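Local atomic coordinates of nucleoside-diphosphate sugar epimerase (SulA family) (Corynebacterium glutamicum, PDB entry 3OH8), a protein that probably binds a dinucleotide cofactor in a Rossmann-type domain and may epimerise nucleotide-linked sugars. Residues Q126-E131 with I436-G441. Sequence-based numbering, arbitrary orientation.
Sequences QTQLIE and IAHELG
The imidazole of His438 reaches from helix 432-440 to helix 119-139 and meets two consecutive residues there, Thr127 and Gln128, with its edge. NE2 of His438 donates a hydrogen bond to OE1 of Gln128 over 2.7 Å, bent at the hydrogen to 146°. The amide oxygen lies in the ring plane and takes the nitrogen almost head-on, nearly in line with its own C=O bond, while amide and ring are close to coplanar, 15° apart. A bend at chi2 of Gln128 swings its amide toward the histidine, whose ring is carried straight out by a CG anti to the backbone N (chi1 -176°). At the neighbouring CE1 corner of the ring, OG1 of Thr127 sits 3.1 Å from CE1 of His438, in the ring plane, and the two side chains run past each other in opposite directions.

The second shell fixes each of these groups. The hydroxyl OG1 of Thr127 is tied chiefly to the carbonyl oxygen of Ala123, one turn back in its own helix, and also to OE1 of Glu443, which hydrogen-bonds ND1 of His438 as well. Glu443 follows shortly after Gly441, where the chain has positive phi and has left the helical path. OD1 of Asp343, on helix 342-354, accepts from NE2 of Gln128, while OD2 makes a weak hydrogen bond with NE2 of His438. Tyr124 and Tyr429 both stack with the imidazole.

The contact thus joins the helix that follows the N-terminal antiparallel sheet to the DUF1731 family region through one buried ring. Bonds at both nitrogens fix its rotation, and the carboxylates of Glu443 and Asp343 nearby would be expected to favour a doubly protonated, positively charged imidazole.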
loop_
_atom_site.group_PDB
_atom_site.type_symbol
_atom_site.label_atom_id
_atom_site.label_comp_id
_atom_site.label_asym_id
_atom_site.label_seq_id
_atom_site.Cartn_x
_atom_site.Cartn_y
_atom_site.Cartn_z
ATOM N N GLN A 126 -4.348 3.439 12.610
ATOM C CA GLN A 126 -4.962 2.278 13.270
ATOM C C GLN A 126 -5.429 1.190 12.287
ATOM O O GLN A 126 -5.094 0.004 12.439
ATOM C CB GLN A 126 -6.141 2.710 14.159
ATOM C CG GLN A 126 -5.770 3.717 15.242
ATOM C CD GLN A 126 -6.979 4.274 15.996
ATOM O OE1 GLN A 126 -6.836 4.805 17.096
ATOM N NE2 GLN A 126 -8.165 4.161 15.407
ATOM N N THR A 127 -6.222 1.577 11.292
ATOM C CA THR A 127 -6.709 0.594 10.318
ATOM C C THR A 127 -5.551 -0.024 9.534
ATOM O O THR A 127 -5.523 -1.230 9.300
ATOM C CB THR A 127 -7.775 1.182 9.344
ATOM O OG1 THR A 127 -7.250 2.339 8.685
ATOM C CG2 THR A 127 -9.022 1.592 10.122
ATOM N N GLN A 128 -4.595 0.799 9.130
ATOM C CA GLN A 128 -3.498 0.307 8.302
ATOM C C GLN A 128 -2.649 -0.697 9.064
ATOM O O GLN A 128 -2.264 -1.736 8.530
ATOM C CB GLN A 128 -2.619 1.462 7.802
ATOM C CG GLN A 128 -1.579 1.033 6.765
ATOM C CD GLN A 128 -2.205 0.765 5.400
ATOM O OE1 GLN A 128 -3.350 1.139 5.140
ATOM N NE2 GLN A 128 -1.440 0.162 4.514
ATOM N N LEU A 129 -2.341 -0.382 10.314
ATOM C CA LEU A 129 -1.570 -1.292 11.153
ATOM C C LEU A 129 -2.275 -2.627 11.296
ATOM O O LEU A 129 -1.664 -3.692 11.115
ATOM C CB LEU A 129 -1.399 -0.703 12.565
ATOM C CG LEU A 129 -0.126 -1.045 13.347
ATOM C CD1 LEU A 129 -0.401 -1.268 14.851
ATOM C CD2 LEU A 129 0.636 -2.204 12.755
ATOM N N ILE A 130 -3.552 -2.579 11.666
ATOM C CA ILE A 130 -4.278 -3.812 11.942
ATOM C C ILE A 130 -4.432 -4.634 10.659
ATOM O O ILE A 130 -4.253 -5.854 10.669
ATOM C CB ILE A 130 -5.654 -3.563 12.656
ATOM C CG1 ILE A 130 -6.248 -4.884 13.132
ATOM C CG2 ILE A 130 -6.665 -2.902 11.735
ATOM C CD1 ILE A 130 -5.212 -5.878 13.562
ATOM N N GLU A 131 -4.712 -3.964 9.547
ATOM C CA GLU A 131 -4.880 -4.696 8.295
ATOM C C GLU A 131 -3.559 -5.296 7.833
ATOM O O GLU A 131 -3.524 -6.429 7.360
ATOM C CB GLU A 131 -5.515 -3.828 7.211
ATOM C CG GLU A 131 -6.920 -3.385 7.567
ATOM C CD GLU A 131 -7.882 -4.558 7.765
ATOM O OE1 GLU A 131 -7.692 -5.612 7.117
ATOM O OE2 GLU A 131 -8.835 -4.422 8.566
ATOM N N ILE A 436 -12.204 4.141 -0.626
ATOM C CA ILE A 436 -12.029 5.588 -0.757
ATOM C C ILE A 436 -11.968 6.273 0.615
ATOM O O ILE A 436 -11.178 7.202 0.825
ATOM C CB ILE A 436 -13.165 6.192 -1.618
ATOM C CG1 ILE A 436 -13.009 5.767 -3.083
ATOM C CG2 ILE A 436 -13.194 7.710 -1.519
ATOM C CD1 ILE A 436 -14.287 5.928 -3.885
ATOM N N ALA A 437 -12.794 5.808 1.552
ATOM C CA ALA A 437 -12.780 6.353 2.905
ATOM C C ALA A 437 -11.395 6.170 3.544
ATOM O O ALA A 437 -10.869 7.064 4.229
ATOM C CB ALA A 437 -13.858 5.686 3.755
ATOM N N HIS A 438 -10.806 5.003 3.302
ATOM C CA HIS A 438 -9.470 4.691 3.812
ATOM C C HIS A 438 -8.427 5.599 3.173
ATOM O O HIS A 438 -7.599 6.197 3.862
ATOM C CB HIS A 438 -9.146 3.210 3.561
ATOM C CG HIS A 438 -7.825 2.767 4.128
ATOM N ND1 HIS A 438 -7.570 2.745 5.474
ATOM C CD2 HIS A 438 -6.708 2.298 3.518
ATOM C CE1 HIS A 438 -6.335 2.304 5.685
ATOM N NE2 HIS A 438 -5.794 2.025 4.512
ATOM N N GLU A 439 -8.476 5.716 1.853
ATOM C CA GLU A 439 -7.438 6.444 1.125
ATOM C C GLU A 439 -7.507 7.973 1.222
ATOM O O GLU A 439 -6.477 8.655 1.175
ATOM C CB GLU A 439 -7.419 5.986 -0.332
ATOM C CG GLU A 439 -6.893 4.580 -0.477
ATOM C CD GLU A 439 -5.464 4.457 0.009
ATOM O OE1 GLU A 439 -4.672 5.413 -0.176
ATOM O OE2 GLU A 439 -5.137 3.399 0.585
ATOM N N LEU A 440 -8.711 8.507 1.399
ATOM C CA LEU A 440 -8.891 9.957 1.453
ATOM C C LEU A 440 -9.095 10.470 2.881
ATOM O O LEU A 440 -9.263 11.674 3.097
ATOM C CB LEU A 440 -10.061 10.390 0.559
ATOM C CG LEU A 440 -9.891 10.078 -0.933
ATOM C CD1 LEU A 440 -11.095 10.576 -1.740
ATOM C CD2 LEU A 440 -8.597 10.692 -1.466
ATOM N N GLY A 441 -9.075 9.555 3.848
ATOM C CA GLY A 441 -9.031 9.924 5.255
ATOM C C GLY A 441 -10.365 10.255 5.901
ATOM O O GLY A 441 -10.472 11.228 6.638
#